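Local structure of methionine gamma-lyase (1PFF) at residues Lys9-Glu14 against Leu157-Ala162; Ile127-Leu132 against Lys239-Phe244; His150-Ala155 against Ala186-Arg191. The protein belongs to the Cys/Met metabolism family of PLP-dependent enzymes and has the layered alpha/beta architecture of the aminotransferase-type clan, here in an assembly of four chains. All coordinates share one frame; numbering follows the deposited sequence.

How the contacts relate
From the N terminus, helix 2-11 runs into Lys9-Glu14, which contact 1 joins to Leu157-Ala162, the end of strand 156-160, closing a loop of 142 residues. Within that loop lies Ile127-Leu132, and contact 2 carries it onward to Lys239-Phe244 at the end of helix 234-240, so contacts 1 and 2 cross. Contact 3, from His150-Ala155 to Ala186-Arg191, also crosses contact 1 but falls wholly between the two segments of contact 2. Contacts 1 and 2 touch through Glu11 and Asn130. Contact 1 ties helix 2-11 to the seven-stranded sheet, contact 2 the chain around helix 125-128 to helix 234-240, and contact 3 an interstrand loop to helix 183-216.

Contact 1: residues Lys9-Glu14 against Leu157-Ala162; sequences KLEHAE and LVCSRA
Glu14 reaches across to Ala162 with its carboxylate, while Ala13 and Glu11 lay carbon against Cys159, so the contact has a polar end and an apolar end. The polar end is well defined. Ala162 N donates to Glu14 OE1 at 3.0 Å with an N-H...O angle of 175°, nearly straight, although the donor stands 46° out of the carboxylate plane. The extended Glu14 chain explains the reach, its chi2 of -175° laying the carboxylate alongside Arg161 CA, within range of Ala162 N. Glu14 OE1 then also lies 3.6 Å from Ala162 CB and 3.7 Å from Arg161 CA. Arg161 is the N-cap residue of helix 162-177, and the carboxylate therefore takes up an amide of the first turn, where its negative charge would probably suit the helix end.

At the apolar end Ala13 CB meets Cys159 CB at 3.8 Å, both CB atoms directed at the opposite segment. Cys159 SG, beside its own backbone N, lies 4.1 Å from Glu11 CG and so packs on the aliphatic part of that side chain. Glu11 bends at chi2, and its two oxygens find partners elsewhere: OE1 bonds His141 and Asn121, and OE2 bonds Asn130. The buried carboxylate is thus anchored by three side chains, and what Glu11 offers Cys159 is its CG.

His12, with positive phi, follows helix 2-11 in a Schellman motif that turns the chain toward strand 15-19. Ser160 and Val158 pair through their backbones with Ala15 and Ala17 of that strand. The arrangement brings together the ends of helix 2-11 and strand 156-160 and the start of helix 162-177, beside outermost strand 15-19 of the seven-stranded mixed sheet that characterises the large domain of this PLP-dependent fold.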
loop_
_atom_site.group_PDB
_atom_site.type_symbol
_atom_site.label_atom_id
_atom_site.label_comp_id
_atom_site.label_asym_id
_atom_site.label_seq_id
_atom_site.Cartn_x
_atom_site.Cartn_y
_atom_site.Cartn_z
ATOM N N LYS A 9 20.910 3.716 13.962
ATOM C CA LYS A 9 22.063 4.498 13.537
ATOM C C LYS A 9 21.875 5.994 13.833
ATOM O O LYS A 9 22.816 6.675 14.251
ATOM C CB LYS A 9 22.364 4.278 12.045
ATOM C CG LYS A 9 22.940 2.897 11.713
ATOM C CD LYS A 9 23.335 2.812 10.226
ATOM C CE LYS A 9 23.818 1.414 9.842
ATOM N NZ LYS A 9 24.911 1.484 8.809
ATOM N N LEU A 10 20.660 6.495 13.622
ATOM C CA LEU A 10 20.352 7.903 13.881
ATOM C C LEU A 10 20.477 8.264 15.359
ATOM O O LEU A 10 20.901 9.363 15.685
ATOM C CB LEU A 10 18.948 8.246 13.386
ATOM C CG LEU A 10 18.843 8.474 11.883
ATOM C CD1 LEU A 10 17.408 8.326 11.444
ATOM C CD2 LEU A 10 19.382 9.859 11.522
ATOM N N GLU A 11 20.143 7.324 16.246
ATOM C CA GLU A 11 20.194 7.579 17.690
ATOM C C GLU A 11 21.445 7.040 18.373
ATOM O O GLU A 11 21.593 7.182 19.596
ATOM C CB GLU A 11 18.932 7.042 18.402
ATOM C CG GLU A 11 17.664 7.834 18.107
ATOM C CD GLU A 11 17.562 9.155 18.875
ATOM O OE1 GLU A 11 16.441 9.681 18.979
ATOM O OE2 GLU A 11 18.578 9.685 19.381
ATOM N N HIS A 12 22.348 6.457 17.576
ATOM C CA HIS A 12 23.557 5.777 18.072
ATOM C C HIS A 12 23.223 4.654 19.056
ATOM O O HIS A 12 23.966 4.402 20.011
ATOM C CB HIS A 12 24.568 6.756 18.688
ATOM C CG HIS A 12 24.685 8.050 17.943
ATOM N ND1 HIS A 12 24.589 9.274 18.566
ATOM C CD2 HIS A 12 24.878 8.309 16.627
ATOM C CE1 HIS A 12 24.734 10.234 17.669
ATOM N NE2 HIS A 12 24.898 9.675 16.483
ATOM N N ALA A 13 22.114 3.975 18.786
ATOM C CA ALA A 13 21.647 2.861 19.608
ATOM C C ALA A 13 22.183 1.531 19.076
ATOM O O ALA A 13 22.524 1.417 17.895
ATOM C CB ALA A 13 20.145 2.842 19.610
ATOM N N GLU A 14 22.233 0.523 19.947
ATOM C CA GLU A 14 22.537 -0.847 19.531
ATOM C C GLU A 14 21.386 -1.442 18.727
ATOM O O GLU A 14 21.598 -2.189 17.770
ATOM C CB GLU A 14 22.792 -1.737 20.751
ATOM C CG GLU A 14 24.015 -1.350 21.559
ATOM C CD GLU A 14 24.325 -2.315 22.690
ATOM O OE1 GLU A 14 23.768 -3.451 22.734
ATOM O OE2 GLU A 14 25.157 -1.930 23.538
ATOM N N LEU A 157 8.752 4.360 17.934
ATOM C CA LEU A 157 10.070 3.739 17.884
ATOM C C LEU A 157 10.663 3.698 19.280
ATOM O O LEU A 157 10.490 4.641 20.039
ATOM C CB LEU A 157 10.990 4.528 16.949
ATOM C CG LEU A 157 10.565 4.636 15.478
ATOM C CD1 LEU A 157 11.246 5.816 14.852
ATOM C CD2 LEU A 157 10.893 3.358 14.728
ATOM N N VAL A 158 11.329 2.595 19.610
ATOM C CA VAL A 158 12.083 2.459 20.859
ATOM C C VAL A 158 13.542 2.116 20.524
ATOM O O VAL A 158 13.792 1.145 19.802
ATOM C CB VAL A 158 11.517 1.314 21.767
ATOM C CG1 VAL A 158 12.226 1.272 23.103
ATOM C CG2 VAL A 158 10.031 1.465 21.990
ATOM N N CYS A 159 14.488 2.890 21.057
ATOM C CA CYS A 159 15.911 2.665 20.820
ATOM C C CYS A 159 16.657 2.446 22.125
ATOM O O CYS A 159 16.506 3.229 23.067
ATOM C CB CYS A 159 16.531 3.864 20.110
ATOM S SG CYS A 159 15.684 4.281 18.580
ATOM N N SER A 160 17.483 1.404 22.170
ATOM C CA SER A 160 18.215 1.054 23.390
ATOM C C SER A 160 19.291 0.007 23.091
ATOM O O SER A 160 19.571 -0.289 21.916
ATOM C CB SER A 160 17.236 0.545 24.468
ATOM O OG SER A 160 17.837 0.528 25.760
ATOM N N ARG A 161 19.891 -0.534 24.154
ATOM C CA ARG A 161 20.814 -1.671 24.062
ATOM C C ARG A 161 20.071 -2.879 23.508
ATOM O O ARG A 161 18.856 -2.998 23.702
ATOM C CB ARG A 161 21.351 -2.049 25.447
ATOM C CG ARG A 161 21.784 -0.894 26.319
ATOM C CD ARG A 161 22.631 -1.288 27.522
ATOM N NE ARG A 161 22.061 -2.389 28.302
ATOM C CZ ARG A 161 21.423 -2.251 29.464
ATOM N NH1 ARG A 161 21.239 -1.049 30.000
ATOM N NH2 ARG A 161 20.956 -3.327 30.091
ATOM N N ALA A 162 20.802 -3.782 22.852
ATOM C CA ALA A 162 20.212 -4.982 22.247
ATOM C C ALA A 162 19.406 -5.824 23.238
ATOM O O ALA A 162 18.301 -6.295 22.923
ATOM C CB ALA A 162 21.288 -5.831 21.578
#

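Contact 2: residues Ile127-Leu132 against Lys239-Phe244; sequences ILTNPL and KQMKMF
Thr129 OG1 donates to Gln240 O at 2.8 Å, the shortest polar bond between Ile127-Leu132 and Lys239-Phe244. The hydroxyl is tilted 28° from the plane of the carbonyl it approaches. With chi1 at -64°, OG1 sits beside the Thr129 backbone N, and Thr129 CG2, the other branch, lies 3.3 Å from the same Gln240 O. Met241 meets the hydroxyl through its CG, the two side chains crossing at a slant.

A second bond, between backbones, has its donor on the other segment. Lys242 N donates to Leu128 O at 2.9 Å, in the carbonyl plane and on a lone pair, with an N-H...O angle of 162°. The same Leu128 O receives a CA-H...O contact from Met241 CA at 3.3 Å, so one carbonyl is approached by two consecutive residues. The Lys242 side chain then passes alongside the neighbouring carbonyl, its CD 3.5 Å from Ile127 O.

Apolar packing completes the join. Leu128, the residue most covered here, spreads its two methyls over Met243: Leu128 CD2 lies 3.8 Å from Met243 CB, and Leu128 CD1 3.6 Å from Met243 O. Val200 of helix 183-216 also touches Leu128. The amide of Gln240 faces elsewhere, bonding the backbone of Ile100 and Ile102, and therefore fixes the end of helix 234-240 against the chain leading into helix 102-109.

Gln240 is the last residue of its helix, and its carbonyl oxygen is met by a hydroxyl from the opposite segment. Leu128 O is met in turn by a backbone amide. The chemistry is thus that of two carbonyl oxygens, each supplied with a donor from across the contact, with leucine-methionine packing beside them.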
loop_
_atom_site.group_PDB
_atom_site.type_symbol
_atom_site.label_atom_id
_atom_site.label_comp_id
_atom_site.label_asym_id
_atom_site.label_seq_id
_atom_site.Cartn_x
_atom_site.Cartn_y
_atom_site.Cartn_z
ATOM N N ILE A 127 17.788 14.045 14.838
ATOM C CA ILE A 127 18.565 15.094 14.163
ATOM C C ILE A 127 19.126 16.140 15.142
ATOM O O ILE A 127 20.230 16.642 14.942
ATOM C CB ILE A 127 17.726 15.785 13.028
ATOM C CG1 ILE A 127 17.180 14.763 12.022
ATOM C CG2 ILE A 127 18.543 16.870 12.289
ATOM C CD1 ILE A 127 18.252 13.824 11.406
ATOM N N LEU A 128 18.390 16.441 16.214
ATOM C CA LEU A 128 18.764 17.556 17.085
ATOM C C LEU A 128 19.332 17.157 18.442
ATOM O O LEU A 128 20.185 17.857 18.984
ATOM C CB LEU A 128 17.578 18.497 17.274
ATOM C CG LEU A 128 16.981 19.112 16.003
ATOM C CD1 LEU A 128 15.905 20.142 16.377
ATOM C CD2 LEU A 128 18.041 19.707 15.073
ATOM N N THR A 129 18.841 16.043 18.985
ATOM C CA THR A 129 19.285 15.528 20.281
ATOM C C THR A 129 19.452 14.017 20.214
ATOM O O THR A 129 18.614 13.318 19.644
ATOM C CB THR A 129 18.248 15.905 21.378
ATOM O OG1 THR A 129 18.198 17.333 21.494
ATOM C CG2 THR A 129 18.699 15.443 22.788
ATOM N N ASN A 130 20.533 13.518 20.812
ATOM C CA ASN A 130 20.718 12.077 20.964
ATOM C C ASN A 130 20.858 11.721 22.437
ATOM O O ASN A 130 21.975 11.635 22.944
ATOM C CB ASN A 130 21.937 11.612 20.159
ATOM C CG ASN A 130 21.813 11.955 18.682
ATOM O OD1 ASN A 130 22.645 12.688 18.121
ATOM N ND2 ASN A 130 20.757 11.455 18.054
ATOM N N PRO A 131 19.731 11.531 23.133
ATOM C CA PRO A 131 19.764 11.329 24.589
ATOM C C PRO A 131 20.634 10.151 25.025
ATOM O O PRO A 131 21.208 10.209 26.121
ATOM C CB PRO A 131 18.283 11.095 24.958
ATOM C CG PRO A 131 17.511 11.770 23.834
ATOM C CD PRO A 131 18.352 11.489 22.600
ATOM N N LEU A 132 20.749 9.120 24.187
ATOM C CA LEU A 132 21.577 7.952 24.518
ATOM C C LEU A 132 23.045 8.335 24.734
ATOM O O LEU A 132 23.719 7.756 25.583
ATOM C CB LEU A 132 21.458 6.849 23.454
ATOM C CG LEU A 132 20.073 6.226 23.221
ATOM C CD1 LEU A 132 20.200 5.124 22.178
ATOM C CD2 LEU A 132 19.444 5.680 24.504
ATOM N N LYS A 239 23.326 23.218 25.040
ATOM C CA LYS A 239 24.303 22.149 25.181
ATOM C C LYS A 239 23.819 20.771 24.718
ATOM O O LYS A 239 24.650 19.914 24.419
ATOM C CB LYS A 239 24.875 22.094 26.598
ATOM C CG LYS A 239 23.905 21.715 27.680
ATOM C CD LYS A 239 24.628 21.678 29.033
ATOM C CE LYS A 239 23.801 20.957 30.065
ATOM N NZ LYS A 239 24.438 21.033 31.407
ATOM N N GLN A 240 22.499 20.574 24.627
ATOM C CA GLN A 240 21.950 19.265 24.246
ATOM C C GLN A 240 21.124 19.226 22.956
ATOM O O GLN A 240 20.644 18.156 22.569
ATOM C CB GLN A 240 21.162 18.624 25.412
ATOM C CG GLN A 240 19.824 19.303 25.767
ATOM C CD GLN A 240 19.217 18.795 27.080
ATOM O OE1 GLN A 240 19.933 18.318 27.965
ATOM N NE2 GLN A 240 17.898 18.903 27.202
ATOM N N MET A 241 20.944 20.377 22.305
ATOM C CA MET A 241 20.152 20.462 21.069
ATOM C C MET A 241 20.963 21.168 19.976
ATOM O O MET A 241 21.452 22.263 20.209
ATOM C CB MET A 241 18.856 21.254 21.307
ATOM C CG MET A 241 17.918 20.687 22.380
ATOM S SD MET A 241 16.417 21.654 22.556
ATOM C CE MET A 241 15.400 20.981 21.197
ATOM N N LYS A 242 21.111 20.548 18.803
ATOM C CA LYS A 242 21.848 21.179 17.695
ATOM C C LYS A 242 21.105 22.398 17.152
ATOM O O LYS A 242 21.727 23.349 16.676
ATOM C CB LYS A 242 22.121 20.196 16.554
ATOM C CG LYS A 242 22.915 18.978 16.972
ATOM C CD LYS A 242 23.317 18.140 15.748
ATOM C CE LYS A 242 23.825 16.764 16.152
ATOM N NZ LYS A 242 24.858 16.848 17.217
ATOM N N MET A 243 19.777 22.330 17.192
ATOM C CA MET A 243 18.896 23.467 16.932
ATOM C C MET A 243 17.749 23.340 17.931
ATOM O O MET A 243 17.641 22.328 18.620
ATOM C CB MET A 243 18.352 23.444 15.503
ATOM C CG MET A 243 19.422 23.450 14.399
ATOM S SD MET A 243 18.596 23.332 12.783
ATOM C CE MET A 243 18.586 24.898 12.269
ATOM N N PHE A 244 16.885 24.343 17.997
ATOM C CA PHE A 244 15.967 24.431 19.129
ATOM C C PHE A 244 14.557 23.869 18.920
ATOM O O PHE A 244 13.661 24.138 19.730
ATOM C CB PHE A 244 15.950 25.867 19.652
ATOM C CG PHE A 244 17.296 26.339 20.136
ATOM C CD1 PHE A 244 18.116 27.104 19.301
ATOM C CD2 PHE A 244 17.750 26.008 21.414
ATOM C CE1 PHE A 244 19.351 27.545 19.732
ATOM C CE2 PHE A 244 18.994 26.445 21.866
ATOM C CZ PHE A 244 19.803 27.214 21.025
#

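Contact 3: residues His150-Ala155 against Ala186-Arg191; sequences HTDVVA and AWLITR
The nearest CA atoms, those of Ala155 and Ala186, are 7.8 Å apart, with those of Val153 and Ile189 at 8.1 Å, and no hydrogen bond crosses from the irregular loop His150-Ala155 to helix 183-216, so the two backbones are joined by side chains alone. This loop connects strands 138-142 and 156-160 of the seven-stranded sheet in the PLP-dependent aminotransferase-type fold, and the long helix packs against it.

Val153 points its CB at the helix and divides its methyls between two neighbours. Val153 CG1, anti to the backbone N at chi1 164°, meets Ile189 CD1 at 3.5 Å, and Val153 CG2 meets Leu188 CD1 at 4.0 Å; both pairs of side chains lie at a slant to each other. Ile189 brings its delta methyl closer to the loop than its CB direction suggests. Farther along, Ala155 CB rests 4.3 Å from Ile189 CG1.

This patch borders other subunits. Asp152 OD2 forms a salt bridge with Arg191 NE of the second subunit, and Arg191 of this chain bonds His150 O there, while His184 of the third subunit packs on Val153 and Leu188. The ion-paired carboxylate still borders the apolar cluster. With chi1 at 61°, Asp152 CG stands between the backbone N and carbonyl carbon, and Asp152 OD2 ends 4.1 Å from Leu188 CD1.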
loop_
_atom_site.group_PDB
_atom_site.type_symbol
_atom_site.label_atom_id
_atom_site.label_comp_id
_atom_site.label_asym_id
_atom_site.label_seq_id
_atom_site.Cartn_x
_atom_site.Cartn_y
_atom_site.Cartn_z
ATOM N N HIS A 150 4.971 12.904 6.328
ATOM C CA HIS A 150 3.596 13.387 6.147
ATOM C C HIS A 150 2.837 13.289 7.488
ATOM O O HIS A 150 3.458 13.133 8.538
ATOM C CB HIS A 150 2.911 12.574 5.030
ATOM C CG HIS A 150 1.627 13.169 4.525
ATOM N ND1 HIS A 150 1.587 14.327 3.754
ATOM C CD2 HIS A 150 0.338 12.756 4.675
ATOM C CE1 HIS A 150 0.328 14.605 3.457
ATOM N NE2 HIS A 150 -0.450 13.666 4.005
ATOM N N THR A 151 1.509 13.391 7.449
ATOM C CA THR A 151 0.667 13.287 8.649
ATOM C C THR A 151 -0.264 12.063 8.622
ATOM O O THR A 151 -1.227 11.990 9.394
ATOM C CB THR A 151 -0.189 14.570 8.816
ATOM O OG1 THR A 151 -0.848 14.873 7.580
ATOM C CG2 THR A 151 0.687 15.792 9.066
ATOM N N ASP A 152 0.025 11.107 7.739
ATOM C CA ASP A 152 -0.883 9.992 7.464
ATOM C C ASP A 152 -0.489 8.664 8.127
ATOM O O ASP A 152 -1.085 7.618 7.839
ATOM C CB ASP A 152 -1.002 9.788 5.949
ATOM C CG ASP A 152 0.333 9.439 5.297
ATOM O OD1 ASP A 152 1.392 9.835 5.825
ATOM O OD2 ASP A 152 0.421 8.771 4.251
ATOM N N VAL A 153 0.514 8.700 9.000
ATOM C CA VAL A 153 1.006 7.485 9.649
ATOM C C VAL A 153 0.976 7.617 11.170
ATOM O O VAL A 153 1.274 8.679 11.714
ATOM C CB VAL A 153 2.449 7.125 9.186
ATOM C CG1 VAL A 153 3.093 6.130 10.129
ATOM C CG2 VAL A 153 2.456 6.581 7.765
ATOM N N VAL A 154 0.603 6.525 11.835
ATOM C CA VAL A 154 0.765 6.370 13.278
ATOM C C VAL A 154 1.788 5.260 13.494
ATOM O O VAL A 154 1.630 4.146 12.979
ATOM C CB VAL A 154 -0.556 6.007 13.988
ATOM C CG1 VAL A 154 -0.496 6.393 15.467
ATOM C CG2 VAL A 154 -1.734 6.680 13.306
ATOM N N ALA A 155 2.850 5.584 14.224
ATOM C CA ALA A 155 3.946 4.651 14.470
ATOM C C ALA A 155 4.804 5.183 15.606
ATOM O O ALA A 155 4.814 6.386 15.873
ATOM C CB ALA A 155 4.800 4.473 13.219
ATOM N N ALA A 186 5.685 1.188 8.196
ATOM C CA ALA A 186 7.132 1.035 8.371
ATOM C C ALA A 186 7.902 1.415 7.109
ATOM O O ALA A 186 8.935 2.077 7.180
ATOM C CB ALA A 186 7.473 -0.385 8.780
ATOM N N TRP A 187 7.393 0.984 5.959
ATOM C CA TRP A 187 8.033 1.284 4.683
ATOM C C TRP A 187 8.038 2.794 4.432
ATOM O O TRP A 187 9.084 3.370 4.115
ATOM C CB TRP A 187 7.342 0.512 3.553
ATOM C CG TRP A 187 7.676 1.000 2.188
ATOM C CD1 TRP A 187 8.896 0.964 1.575
ATOM C CD2 TRP A 187 6.778 1.613 1.264
ATOM N NE1 TRP A 187 8.809 1.518 0.320
ATOM C CE2 TRP A 187 7.519 1.924 0.102
ATOM C CE3 TRP A 187 5.411 1.932 1.294
ATOM C CZ2 TRP A 187 6.945 2.537 -1.017
ATOM C CZ3 TRP A 187 4.836 2.542 0.180
ATOM C CH2 TRP A 187 5.607 2.837 -0.961
ATOM N N LEU A 188 6.878 3.425 4.611
ATOM C CA LEU A 188 6.731 4.879 4.506
ATOM C C LEU A 188 7.634 5.646 5.467
ATOM O O LEU A 188 8.208 6.673 5.095
ATOM C CB LEU A 188 5.269 5.296 4.726
ATOM C CG LEU A 188 4.287 5.072 3.571
ATOM C CD1 LEU A 188 2.866 5.493 3.952
ATOM C CD2 LEU A 188 4.752 5.794 2.301
ATOM N N ILE A 189 7.758 5.149 6.698
ATOM C CA ILE A 189 8.641 5.776 7.683
ATOM C C ILE A 189 10.093 5.675 7.228
ATOM O O ILE A 189 10.846 6.651 7.331
ATOM C CB ILE A 189 8.471 5.139 9.091
ATOM C CG1 ILE A 189 7.018 5.224 9.574
ATOM C CG2 ILE A 189 9.403 5.799 10.106
ATOM C CD1 ILE A 189 6.483 6.618 9.706
ATOM N N THR A 190 10.472 4.493 6.730
ATOM C CA THR A 190 11.815 4.246 6.198
ATOM C C THR A 190 12.165 5.245 5.089
ATOM O O THR A 190 13.282 5.742 5.034
ATOM C CB THR A 190 11.949 2.783 5.681
ATOM O OG1 THR A 190 11.889 1.877 6.790
ATOM C CG2 THR A 190 13.338 2.518 5.098
ATOM N N ARG A 191 11.199 5.531 4.220
ATOM C CA ARG A 191 11.378 6.514 3.149
ATOM C C ARG A 191 11.464 7.929 3.725
ATOM O O ARG A 191 12.229 8.770 3.232
ATOM C CB ARG A 191 10.243 6.417 2.132
ATOM C CG ARG A 191 10.183 5.088 1.359
ATOM C CD ARG A 191 11.529 4.588 0.814
ATOM N NE ARG A 191 11.962 5.328 -0.377
ATOM C CZ ARG A 191 13.013 5.006 -1.133
ATOM N NH1 ARG A 191 13.761 3.947 -0.844
ATOM N NH2 ARG A 191 13.320 5.748 -2.184
#